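Decaprenyl diphosphate synthase (Rhodobacter capsulatus, PDB 3MZV) probably extends farnesyl diphosphate with successive isopentenyl diphosphate units, using magnesium, to make the long all-trans polyprenyl diphosphate that supplies the side chain of isoprenoid quinones. Local coordinates at residues B[20-23]-B[24-27]; B[43-46]-B[47-51]; B[171-174]-B[175-179]; B[276-279]-B[280-284]; B[300-303]-B[304-308]. All blocks are in the same frame, centred on the assembly; numbering follows the deposited sequence.

Contact 1: residues B[20-23]-B[24-27]; sequences EDMA and AVNA
Met22 O takes the backbone N-H of Asn26 at 2.9 Å (O to N), with the N-H aimed almost straight at it (175°). This is one of four successive i to i+4 backbone bonds in helix 19-32, and the side chain of Asn26 stays close to the same carbonyl. CG of Asn26 lies anti to its own carbonyl carbon (chi1 -72°), which folds the amide group back along the preceding turn until CG is 3.2 Å from Met22 O. The Asn26 ND2 is near as well, but its angle to Met22 O is too poor for a bond, so the backbone N-H alone makes the link. Beside it the bent chain of Met22 swings its methyl forward: CE stops 4.0 Å from Val25 CG1 and 3.9 Å from Asn26 OD1, approaching both side chains at a slant. The other branch of Val25 rests on the backbone, with CG2 3.3 Å from Asp21 O. Met22 and Val25 both pack on Leu62 of helix 56-67, and Val25 also reaches Val76 and Ala79 of helix 74-96. The carboxylate of Asp21 forms a salt bridge with Arg66. The chemistry is therefore split by side of the helix: methyls and a thioether pack the buried flank against two neighbouring helices, Asp21 ties that flank to Arg66 of helix 56-67, and small or polar groups cover the rest.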
loop_
_atom_site.group_PDB
_atom_site.type_symbol
_atom_site.label_atom_id
_atom_site.label_comp_id
_atom_site.label_asym_id
_atom_site.label_seq_id
_atom_site.Cartn_x
_atom_site.Cartn_y
_atom_site.Cartn_z
ATOM N N GLU B 20 1.527 5.653 29.307
ATOM C CA GLU B 20 2.921 5.901 29.025
ATOM C C GLU B 20 3.371 5.271 27.716
ATOM O O GLU B 20 4.105 5.893 26.949
ATOM C CB GLU B 20 3.746 5.380 30.162
ATOM C CG GLU B 20 5.181 5.412 29.913
ATOM C CD GLU B 20 5.979 5.425 31.184
ATOM O OE1 GLU B 20 5.403 5.222 32.273
ATOM O OE2 GLU B 20 7.189 5.674 31.081
ATOM N N ASP B 21 2.948 4.023 27.475
ATOM C CA ASP B 21 3.291 3.341 26.233
ATOM C C ASP B 21 2.631 4.029 25.035
ATOM O O ASP B 21 3.213 4.099 23.958
ATOM C CB ASP B 21 2.815 1.866 26.326
ATOM C CG ASP B 21 3.793 0.975 27.143
ATOM O OD1 ASP B 21 4.923 1.395 27.445
ATOM O OD2 ASP B 21 3.434 -0.158 27.473
ATOM N N MET B 22 1.407 4.503 25.225
ATOM C CA MET B 22 0.633 5.082 24.112
ATOM C C MET B 22 1.264 6.438 23.748
ATOM O O MET B 22 1.222 6.839 22.582
ATOM C CB MET B 22 -0.855 5.237 24.455
ATOM C CG MET B 22 -1.747 4.004 24.093
ATOM S SD MET B 22 -1.714 3.458 22.347
ATOM C CE MET B 22 -1.705 5.027 21.499
ATOM N N ALA B 23 1.862 7.110 24.744
ATOM C CA ALA B 23 2.642 8.328 24.504
ATOM C C ALA B 23 3.838 7.994 23.609
ATOM O O ALA B 23 4.135 8.727 22.638
ATOM C CB ALA B 23 3.110 8.935 25.808
ATOM N N ALA B 24 4.529 6.897 23.923
ATOM C CA ALA B 24 5.658 6.488 23.123
ATOM C C ALA B 24 5.196 6.072 21.712
ATOM O O ALA B 24 5.902 6.287 20.732
ATOM C CB ALA B 24 6.430 5.351 23.843
ATOM N N VAL B 25 4.011 5.487 21.595
ATOM C CA VAL B 25 3.450 5.145 20.284
ATOM C C VAL B 25 3.204 6.426 19.463
ATOM O O VAL B 25 3.727 6.566 18.349
ATOM C CB VAL B 25 2.170 4.280 20.432
ATOM C CG1 VAL B 25 1.409 4.163 19.136
ATOM C CG2 VAL B 25 2.582 2.875 20.942
ATOM N N ASN B 26 2.439 7.341 20.054
ATOM C CA ASN B 26 2.152 8.662 19.485
ATOM C C ASN B 26 3.463 9.310 18.956
ATOM O O ASN B 26 3.524 9.759 17.792
ATOM C CB ASN B 26 1.416 9.557 20.538
ATOM C CG ASN B 26 -0.026 9.138 20.796
ATOM O OD1 ASN B 26 -0.631 8.471 19.987
ATOM N ND2 ASN B 26 -0.600 9.581 21.927
ATOM N N ALA B 27 4.525 9.281 19.765
ATOM C CA ALA B 27 5.825 9.831 19.387
ATOM C C ALA B 27 6.506 9.208 18.138
ATOM O O ALA B 27 7.070 9.920 17.282
ATOM C CB ALA B 27 6.765 9.772 20.578
#

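Contact 2: residues B[43-46]-B[47-51]; sequences EVTA and HLIEA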
loop_
_atom_site.group_PDB
_atom_site.type_symbol
_atom_site.label_atom_id
_atom_site.label_comp_id
_atom_site.label_asym_id
_atom_site.label_seq_id
_atom_site.Cartn_x
_atom_site.Cartn_y
_atom_site.Cartn_z
ATOM N N GLU B 43 0.898 16.388 6.747
ATOM C CA GLU B 43 -0.358 17.175 6.737
ATOM C C GLU B 43 -1.550 16.253 6.567
ATOM O O GLU B 43 -2.478 16.300 7.367
ATOM C CB GLU B 43 -0.390 18.238 5.630
ATOM C CG GLU B 43 0.180 19.586 6.049
ATOM C CD GLU B 43 0.759 20.365 4.869
ATOM O OE1 GLU B 43 0.037 20.506 3.850
ATOM O OE2 GLU B 43 1.938 20.800 4.970
ATOM N N VAL B 44 -1.521 15.414 5.532
ATOM C CA VAL B 44 -2.613 14.444 5.307
ATOM C C VAL B 44 -2.760 13.422 6.458
ATOM O O VAL B 44 -3.876 13.101 6.885
ATOM C CB VAL B 44 -2.431 13.679 3.970
ATOM C CG1 VAL B 44 -3.483 12.565 3.835
ATOM C CG2 VAL B 44 -2.484 14.658 2.766
ATOM N N THR B 45 -1.633 12.904 6.942
ATOM C CA THR B 45 -1.642 11.929 8.051
ATOM C C THR B 45 -2.168 12.543 9.353
ATOM O O THR B 45 -2.995 11.925 10.046
ATOM C CB THR B 45 -0.230 11.342 8.337
ATOM O OG1 THR B 45 0.426 10.997 7.104
ATOM C CG2 THR B 45 -0.357 10.107 9.242
ATOM N N ALA B 46 -1.654 13.738 9.679
ATOM C CA ALA B 46 -2.158 14.524 10.791
ATOM C C ALA B 46 -3.670 14.539 10.732
ATOM O O ALA B 46 -4.335 14.167 11.690
ATOM C CB ALA B 46 -1.614 15.982 10.733
ATOM N N HIS B 47 -4.191 14.928 9.571
ATOM C CA HIS B 47 -5.627 15.169 9.362
ATOM C C HIS B 47 -6.512 13.932 9.598
ATOM O O HIS B 47 -7.689 14.072 9.927
ATOM C CB HIS B 47 -5.859 15.769 7.949
ATOM C CG HIS B 47 -7.299 16.002 7.607
ATOM N ND1 HIS B 47 -7.952 17.186 7.885
ATOM C CD2 HIS B 47 -8.215 15.198 7.010
ATOM C CE1 HIS B 47 -9.209 17.100 7.482
ATOM N NE2 HIS B 47 -9.395 15.904 6.948
ATOM N N LEU B 48 -5.963 12.726 9.445
ATOM C CA LEU B 48 -6.742 11.513 9.729
ATOM C C LEU B 48 -6.677 11.101 11.209
ATOM O O LEU B 48 -7.663 10.620 11.766
ATOM C CB LEU B 48 -6.304 10.345 8.832
ATOM C CG LEU B 48 -7.234 9.117 8.842
ATOM C CD1 LEU B 48 -8.720 9.478 8.647
ATOM C CD2 LEU B 48 -6.786 8.081 7.783
ATOM N N ILE B 49 -5.516 11.294 11.832
ATOM C CA ILE B 49 -5.287 10.818 13.198
ATOM C C ILE B 49 -5.884 11.787 14.228
ATOM O O ILE B 49 -6.521 11.358 15.195
ATOM C CB ILE B 49 -3.778 10.551 13.469
ATOM C CG1 ILE B 49 -3.329 9.281 12.725
ATOM C CG2 ILE B 49 -3.520 10.405 14.968
ATOM C CD1 ILE B 49 -1.824 9.193 12.425
ATOM N N GLU B 50 -5.705 13.091 14.001
ATOM C CA GLU B 50 -6.312 14.123 14.860
ATOM C C GLU B 50 -7.842 14.249 14.664
ATOM O O GLU B 50 -8.468 15.130 15.263
ATOM C CB GLU B 50 -5.622 15.489 14.652
ATOM C CG GLU B 50 -4.377 15.727 15.519
ATOM C CD GLU B 50 -3.117 15.048 14.977
ATOM O OE1 GLU B 50 -3.204 13.912 14.459
ATOM O OE2 GLU B 50 -2.024 15.650 15.081
ATOM N N ALA B 51 -8.433 13.371 13.843
ATOM C CA ALA B 51 -9.896 13.296 13.667
ATOM C C ALA B 51 -10.528 12.168 14.495
ATOM O O ALA B 51 -11.364 11.390 13.992
ATOM C CB ALA B 51 -10.247 13.125 12.187
#
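Ile49 lies against Thr45 one turn back on helix 40-49, a short helix of the all-helical isoprenoid synthase fold, here in its final turn. Going out along Ile49, CB sits 3.8 Å from Thr45 O, and CG1, anti to the carbonyl carbon (chi1 -73°), stays 3.8 Å from that same oxygen. The terminal CD1 then runs on to Thr45 CG2, 3.6 Å away, and the two side chains run alongside each other in the same direction. Thr45 presents its methyl here, CG2 being anti to the backbone N, while OG1 is hydrogen-bonded to Ile41 O. Met33 packs on both Thr45 and Ile49; Val120 and Leu124 of helix 114-133 close on Thr45. His47 reaches away from this turn and is hydrogen-bonded through NE2 to Pro106 O, while Leu48 packs on helix 74-96. The backbone tightens as the helix runs out. Thr45 O accepts both Ile49 N, at 3.2 Å and close to the line of the carbonyl bond, and Leu48 N, at 3.1 Å from well above the carbonyl plane (66° out of it). A weak bond from Ile49 N to Ala46 O follows the same i to i+3 pattern. The last turn closes on Ala46 O, which takes Glu50 N at 2.9 Å with a C=O to N angle of 174°.

Contact 3: residues B[171-174]-B[175-179]; sequences IYLR and VIRGK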
loop_
_atom_site.group_PDB
_atom_site.type_symbol
_atom_site.label_atom_id
_atom_site.label_comp_id
_atom_site.label_asym_id
_atom_site.label_seq_id
_atom_site.Cartn_x
_atom_site.Cartn_y
_atom_site.Cartn_z
ATOM N N ILE B 171 -19.457 -16.437 3.702
ATOM C CA ILE B 171 -18.758 -15.402 2.924
ATOM C C ILE B 171 -18.667 -14.117 3.689
ATOM O O ILE B 171 -17.608 -13.460 3.697
ATOM C CB ILE B 171 -19.387 -15.209 1.520
ATOM C CG1 ILE B 171 -19.140 -16.483 0.721
ATOM C CG2 ILE B 171 -18.837 -13.944 0.803
ATOM C CD1 ILE B 171 -19.930 -16.630 -0.579
ATOM N N TYR B 172 -19.773 -13.738 4.347
ATOM C CA TYR B 172 -19.795 -12.527 5.135
ATOM C C TYR B 172 -18.740 -12.583 6.244
ATOM O O TYR B 172 -18.079 -11.579 6.485
ATOM C CB TYR B 172 -21.193 -12.257 5.713
ATOM C CG TYR B 172 -21.257 -11.204 6.818
ATOM C CD1 TYR B 172 -21.177 -9.876 6.527
ATOM C CD2 TYR B 172 -21.384 -11.579 8.155
ATOM C CE1 TYR B 172 -21.232 -8.921 7.508
ATOM C CE2 TYR B 172 -21.465 -10.609 9.180
ATOM C CZ TYR B 172 -21.364 -9.297 8.849
ATOM O OH TYR B 172 -21.421 -8.303 9.844
ATOM N N LEU B 173 -18.649 -13.723 6.933
ATOM C CA LEU B 173 -17.667 -13.916 8.004
ATOM C C LEU B 173 -16.228 -13.780 7.449
ATOM O O LEU B 173 -15.378 -13.191 8.072
ATOM C CB LEU B 173 -17.844 -15.270 8.683
ATOM C CG LEU B 173 -16.804 -15.509 9.776
ATOM C CD1 LEU B 173 -16.877 -14.385 10.866
ATOM C CD2 LEU B 173 -16.968 -16.896 10.403
ATOM N N ARG B 174 -15.999 -14.290 6.258
ATOM C CA ARG B 174 -14.708 -14.151 5.592
ATOM C C ARG B 174 -14.387 -12.689 5.293
ATOM O O ARG B 174 -13.253 -12.259 5.474
ATOM C CB ARG B 174 -14.730 -14.995 4.325
ATOM C CG ARG B 174 -13.406 -15.192 3.599
ATOM C CD ARG B 174 -13.333 -16.660 3.080
ATOM N NE ARG B 174 -14.653 -17.230 2.747
ATOM C CZ ARG B 174 -14.961 -18.536 2.758
ATOM N NH1 ARG B 174 -16.194 -18.932 2.427
ATOM N NH2 ARG B 174 -14.058 -19.458 3.085
ATOM N N VAL B 175 -15.378 -11.917 4.855
ATOM C CA VAL B 175 -15.179 -10.517 4.557
ATOM C C VAL B 175 -14.835 -9.774 5.823
ATOM O O VAL B 175 -13.896 -8.966 5.847
ATOM C CB VAL B 175 -16.427 -9.859 3.942
ATOM C CG1 VAL B 175 -16.364 -8.336 4.070
ATOM C CG2 VAL B 175 -16.636 -10.352 2.479
ATOM N N ILE B 176 -15.591 -9.999 6.895
ATOM C CA ILE B 176 -15.340 -9.197 8.060
ATOM C C ILE B 176 -14.031 -9.639 8.743
ATOM O O ILE B 176 -13.371 -8.800 9.325
ATOM C CB ILE B 176 -16.550 -9.127 9.038
ATOM C CG1 ILE B 176 -16.873 -10.487 9.649
ATOM C CG2 ILE B 176 -17.758 -8.538 8.281
ATOM C CD1 ILE B 176 -18.078 -10.426 10.718
ATOM N N ARG B 177 -13.706 -10.931 8.674
ATOM C CA ARG B 177 -12.469 -11.493 9.249
ATOM C C ARG B 177 -11.261 -10.897 8.528
ATOM O O ARG B 177 -10.277 -10.512 9.155
ATOM C CB ARG B 177 -12.475 -13.038 9.185
ATOM C CG ARG B 177 -11.280 -13.749 9.832
ATOM C CD ARG B 177 -11.668 -15.184 10.151
ATOM N NE ARG B 177 -11.996 -15.494 11.534
ATOM C CZ ARG B 177 -12.812 -16.487 11.910
ATOM N NH1 ARG B 177 -13.030 -16.740 13.196
ATOM N NH2 ARG B 177 -13.447 -17.227 11.003
ATOM N N GLY B 178 -11.346 -10.764 7.210
ATOM C CA GLY B 178 -10.270 -10.148 6.442
ATOM C C GLY B 178 -10.155 -8.647 6.653
ATOM O O GLY B 178 -9.089 -8.141 7.007
ATOM N N LYS B 179 -11.258 -7.949 6.446
ATOM C CA LYS B 179 -11.327 -6.490 6.484
ATOM C C LYS B 179 -11.095 -5.872 7.865
ATOM O O LYS B 179 -10.716 -4.706 7.984
ATOM C CB LYS B 179 -12.737 -6.093 6.064
ATOM C CG LYS B 179 -12.910 -4.712 5.587
ATOM C CD LYS B 179 -14.274 -4.078 5.922
ATOM C CE LYS B 179 -15.461 -5.005 6.071
ATOM N NZ LYS B 179 -16.706 -4.198 6.344
#
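Helix 169-194 runs here with regular i to i+4 bonds, from Val175 N to Ile171 O through Gly178 N to Arg174 O, with a wider pi-type turn at 177-179. Ile176 lies across Tyr172: its CG2 stands over one face of the ring, 4.0 Å from the centroid and 28° off the normal, a CH-pi contact. The same residue adds its other branch, CD1 coming within 3.7 Å of Tyr172 CE2. That double touch depends on CG1 sitting between the backbone N and the carbonyl carbon (chi1 65°), the crowded position in a helix. Leu173 crosses Ile176 at about a right angle, and its methyls serve Arg177: CD1 lies over one face of the guanidinium and CD2 is 3.6 Å from NH2. Tyr172 OH is hydrogen-bonded to Asp221 of the second aspartate-rich DDxxD motif, which binds magnesium in relatives, and Arg177 NH1 forms a salt bridge with Asp210. Arg174 packs on His37 of the second subunit. An aliphatic group thus covers one face each of a phenol and a guanidinium and probably limits their turning, while the polar ends of both are directed to aspartates of helix 199-224.

Contact 4: residues B[276-279]-B[280-284]; sequences GDLE and HAMAL
Leu278 and Met282 cross at a slant, one turn apart, in the first turns of helix 277-287, for which Gly276 is the N-cap residue. Met282 is extended beyond CG and carries its methyl back over the end of the leucine: CE lies 3.3 Å from Leu278 CD1 and 3.5 Å from Leu278 CG, tighter than ordinary van der Waals packing. Leu278 meets it because CG is anti to its backbone N (chi1 174°), which sends the isobutyl group along the same flank, where Tyr225 and Phe240 also pack on it. With an alanine here, the Met282 methyl would probably lose its closest neighbour, and a gap would be likely to open beside the two aromatic residues. A second pair, Asp277 and His280, also crosses obliquely, with carboxylate and ring planes 55° apart. Asp277 OD1 comes to the edge of the imidazole near its plane, 3.6 Å from CD2, a contact with a carbon and not with a ring nitrogen. The other oxygen, OD2, is held by a salt bridge to Arg266 and by Gln274 N. Gly276 has a positive phi (97°) at which a CB would jam against the preceding carbonyl, so the turn into the helix needs glycine. Its own oxygen starts the helical bonding: Gly276 O receives His280 N at 2.9 Å, in the carbonyl plane, and also lies 3.1 Å from His280 CD2.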
loop_
_atom_site.group_PDB
_atom_site.type_symbol
_atom_site.label_atom_id
_atom_site.label_comp_id
_atom_site.label_asym_id
_atom_site.label_seq_id
_atom_site.Cartn_x
_atom_site.Cartn_y
_atom_site.Cartn_z
ATOM N N GLY B 276 -38.217 5.507 1.249
ATOM C CA GLY B 276 -38.924 4.552 2.081
ATOM C C GLY B 276 -38.320 3.142 2.066
ATOM O O GLY B 276 -38.617 2.343 2.944
ATOM N N ASP B 277 -37.477 2.839 1.086
ATOM C CA ASP B 277 -36.944 1.487 0.916
ATOM C C ASP B 277 -36.048 1.008 2.074
ATOM O O ASP B 277 -36.126 -0.158 2.484
ATOM C CB ASP B 277 -36.239 1.340 -0.427
ATOM C CG ASP B 277 -37.201 1.107 -1.562
ATOM O OD1 ASP B 277 -38.370 0.716 -1.322
ATOM O OD2 ASP B 277 -36.759 1.230 -2.716
ATOM N N LEU B 278 -35.217 1.878 2.639
ATOM C CA LEU B 278 -34.518 1.492 3.867
ATOM C C LEU B 278 -35.473 1.042 4.983
ATOM O O LEU B 278 -35.235 0.019 5.647
ATOM C CB LEU B 278 -33.590 2.612 4.382
ATOM C CG LEU B 278 -32.900 2.388 5.731
ATOM C CD1 LEU B 278 -32.009 1.137 5.733
ATOM C CD2 LEU B 278 -32.049 3.631 6.099
ATOM N N GLU B 279 -36.526 1.802 5.195
ATOM C CA GLU B 279 -37.498 1.466 6.243
ATOM C C GLU B 279 -38.229 0.176 5.909
ATOM O O GLU B 279 -38.473 -0.629 6.797
ATOM C CB GLU B 279 -38.459 2.600 6.509
ATOM C CG GLU B 279 -37.709 3.885 7.001
ATOM C CD GLU B 279 -37.178 4.813 5.876
ATOM O OE1 GLU B 279 -36.849 4.381 4.743
ATOM O OE2 GLU B 279 -37.076 6.035 6.155
ATOM N N HIS B 280 -38.522 -0.033 4.624
ATOM C CA HIS B 280 -39.122 -1.300 4.196
ATOM C C HIS B 280 -38.175 -2.432 4.490
ATOM O O HIS B 280 -38.607 -3.484 4.927
ATOM C CB HIS B 280 -39.467 -1.299 2.710
ATOM C CG HIS B 280 -40.599 -0.388 2.349
ATOM N ND1 HIS B 280 -41.828 -0.450 2.969
ATOM C CD2 HIS B 280 -40.704 0.575 1.402
ATOM C CE1 HIS B 280 -42.631 0.458 2.448
ATOM N NE2 HIS B 280 -41.980 1.092 1.490
ATOM N N ALA B 281 -36.879 -2.239 4.254
ATOM C CA ALA B 281 -35.909 -3.311 4.481
ATOM C C ALA B 281 -35.862 -3.641 5.974
ATOM O O ALA B 281 -35.851 -4.813 6.374
ATOM C CB ALA B 281 -34.514 -2.906 3.963
ATOM N N MET B 282 -35.813 -2.594 6.789
ATOM C CA MET B 282 -35.815 -2.741 8.244
ATOM C C MET B 282 -37.079 -3.498 8.717
ATOM O O MET B 282 -36.998 -4.325 9.611
ATOM C CB MET B 282 -35.723 -1.349 8.943
ATOM C CG MET B 282 -34.304 -0.732 8.893
ATOM S SD MET B 282 -34.278 1.104 9.218
ATOM C CE MET B 282 -32.560 1.316 9.013
ATOM N N ALA B 283 -38.219 -3.248 8.091
ATOM C CA ALA B 283 -39.454 -3.926 8.457
ATOM C C ALA B 283 -39.356 -5.427 8.163
ATOM O O ALA B 283 -39.809 -6.245 8.987
ATOM C CB ALA B 283 -40.654 -3.321 7.764
ATOM N N LEU B 284 -38.739 -5.797 7.041
ATOM C CA LEU B 284 -38.549 -7.223 6.750
ATOM C C LEU B 284 -37.575 -7.881 7.730
ATOM O O LEU B 284 -37.767 -9.039 8.169
ATOM C CB LEU B 284 -38.061 -7.465 5.314
ATOM C CG LEU B 284 -39.089 -7.113 4.204
ATOM C CD1 LEU B 284 -38.535 -7.471 2.837
ATOM C CD2 LEU B 284 -40.489 -7.841 4.490
#

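Contact 5: residues B[300-303]-B[304-308]; sequences GWTD and TARKA
A salt bridge between Asp303 and Lys307, one helical turn apart and with waters around it, marks the outer side of helix 290-308, whose inner side packs on helix 199-224 in this helical bundle. Lys307 NZ meets Asp303 OD1 at 2.7 Å, on the syn side of the carboxylate and 16° out of its plane. The aspartate's CG is anti to its backbone N (chi1 -177°), while the lysine bends at chi2 and then runs straight, so its ammonium comes back across the carboxylate. Asp303 OD2 accepts a hydrogen bond from water 2, which also bonds Thr304 OG1, and OD1 one from water 3. With Asp303 replaced by alanine, Lys307 would probably be left without its mate and those two waters without their anchor. On the inner side the Trp301 indole packs on Ile214 and Ile218 and lies alongside Thr304, with CE3 4.1 Å from Thr304 CB. Arg306 follows Thr302 outward, and its NH2 forms a salt bridge with Asp322. Thr302 OG1, also hydrogen-bonded to Ile299 O, is 3.8 Å from Arg306 NH1, and water 1 spans the two, donating to OG1 at 2.8 Å and accepting from NH1 at 3.2 Å.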
loop_
_atom_site.group_PDB
_atom_site.type_symbol
_atom_site.label_atom_id
_atom_site.label_comp_id
_atom_site.label_asym_id
_atom_site.label_seq_id
_atom_site.Cartn_x
_atom_site.Cartn_y
_atom_site.Cartn_z
ATOM N N GLY B 300 -22.334 -13.342 20.968
ATOM C CA GLY B 300 -21.744 -14.688 20.918
ATOM C C GLY B 300 -20.238 -14.645 20.680
ATOM O O GLY B 300 -19.466 -15.346 21.354
ATOM N N TRP B 301 -19.817 -13.792 19.734
ATOM C CA TRP B 301 -18.402 -13.656 19.436
ATOM C C TRP B 301 -17.669 -13.080 20.657
ATOM O O TRP B 301 -16.519 -13.438 20.877
ATOM C CB TRP B 301 -18.176 -12.841 18.126
ATOM C CG TRP B 301 -18.282 -13.740 16.908
ATOM C CD1 TRP B 301 -19.304 -13.810 15.979
ATOM C CD2 TRP B 301 -17.335 -14.713 16.517
ATOM N NE1 TRP B 301 -19.021 -14.771 15.033
ATOM C CE2 TRP B 301 -17.838 -15.360 15.354
ATOM C CE3 TRP B 301 -16.121 -15.144 17.059
ATOM C CZ2 TRP B 301 -17.125 -16.373 14.685
ATOM C CZ3 TRP B 301 -15.437 -16.157 16.407
ATOM C CH2 TRP B 301 -15.940 -16.753 15.233
ATOM N N THR B 302 -18.313 -12.215 21.450
ATOM C CA THR B 302 -17.637 -11.693 22.654
ATOM C C THR B 302 -17.499 -12.806 23.687
ATOM O O THR B 302 -16.542 -12.831 24.447
ATOM C CB THR B 302 -18.311 -10.479 23.282
ATOM O OG1 THR B 302 -19.581 -10.851 23.774
ATOM C CG2 THR B 302 -18.417 -9.302 22.292
ATOM N N ASP B 303 -18.443 -13.754 23.721
ATOM C CA ASP B 303 -18.263 -14.949 24.563
ATOM C C ASP B 303 -17.038 -15.736 24.160
ATOM O O ASP B 303 -16.256 -16.154 25.006
ATOM C CB ASP B 303 -19.450 -15.899 24.483
ATOM C CG ASP B 303 -19.297 -17.106 25.402
ATOM O OD1 ASP B 303 -19.282 -16.908 26.620
ATOM O OD2 ASP B 303 -19.236 -18.258 24.895
ATOM N N THR B 304 -16.900 -15.984 22.865
ATOM C CA THR B 304 -15.755 -16.664 22.348
ATOM C C THR B 304 -14.470 -15.895 22.704
ATOM O O THR B 304 -13.508 -16.501 23.077
ATOM C CB THR B 304 -15.869 -16.876 20.820
ATOM O OG1 THR B 304 -17.068 -17.625 20.557
ATOM C CG2 THR B 304 -14.678 -17.654 20.290
ATOM N N ALA B 305 -14.472 -14.580 22.607
ATOM C CA ALA B 305 -13.302 -13.779 22.941
ATOM C C ALA B 305 -12.947 -13.938 24.399
ATOM O O ALA B 305 -11.793 -14.218 24.748
ATOM C CB ALA B 305 -13.557 -12.310 22.618
ATOM N N ARG B 306 -13.935 -13.756 25.264
ATOM C CA ARG B 306 -13.752 -13.920 26.705
ATOM C C ARG B 306 -13.205 -15.289 27.089
ATOM O O ARG B 306 -12.281 -15.369 27.905
ATOM C CB ARG B 306 -15.067 -13.643 27.413
ATOM C CG ARG B 306 -15.030 -13.865 28.914
ATOM C CD ARG B 306 -16.259 -13.173 29.631
ATOM N NE ARG B 306 -17.166 -12.639 28.623
ATOM C CZ ARG B 306 -17.276 -11.365 28.262
ATOM N NH1 ARG B 306 -18.129 -11.046 27.302
ATOM N NH2 ARG B 306 -16.591 -10.418 28.861
ATOM N N LYS B 307 -13.686 -16.350 26.457
ATOM C CA LYS B 307 -13.157 -17.732 26.701
ATOM C C LYS B 307 -11.686 -17.885 26.348
ATOM O O LYS B 307 -10.944 -18.601 27.000
ATOM C CB LYS B 307 -13.921 -18.790 25.888
ATOM C CG LYS B 307 -15.010 -19.583 26.618
ATOM C CD LYS B 307 -16.158 -18.759 27.025
ATOM C CE LYS B 307 -17.275 -19.649 27.666
ATOM N NZ LYS B 307 -18.384 -18.835 28.209
ATOM N N ALA B 308 -11.270 -17.238 25.274
ATOM C CA ALA B 308 -9.887 -17.276 24.863
ATOM C C ALA B 308 -8.965 -16.697 25.938
ATOM O O ALA B 308 -7.839 -17.148 26.092
ATOM C CB ALA B 308 -9.719 -16.471 23.567
HETATM O O HOH W 1 -20.794 -12.091 25.931
HETATM O O HOH W 2 -18.003 -19.232 22.827
HETATM O O HOH W 3 -19.755 -14.700 27.736
#

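How the contacts relate
All five contacts are continuous stretches of chain, helical apart from the N-cap Gly276 and the end at Glu50-Ala51, and each has a buried side. Contact 3 is the most central, about 11 Å from the chain's centre to its own, and has no fully exposed touching residue; contact 1 has four, and contact 4 lies farthest out, at about 27 Å. Contacts 1 and 2 both pack on helix 74-96 without touching each other. Contacts 3 and 5 both pack on helix 199-224 and do meet: Arg177 NH1 lies 3.6 Å from Trp301 CH2. Contact 3 sets aliphatic groups against an aromatic ring and a guanidinium, contacts 1, 2 and 4 rely on methyl packing, and contact 5 adds a water-linked salt bridge.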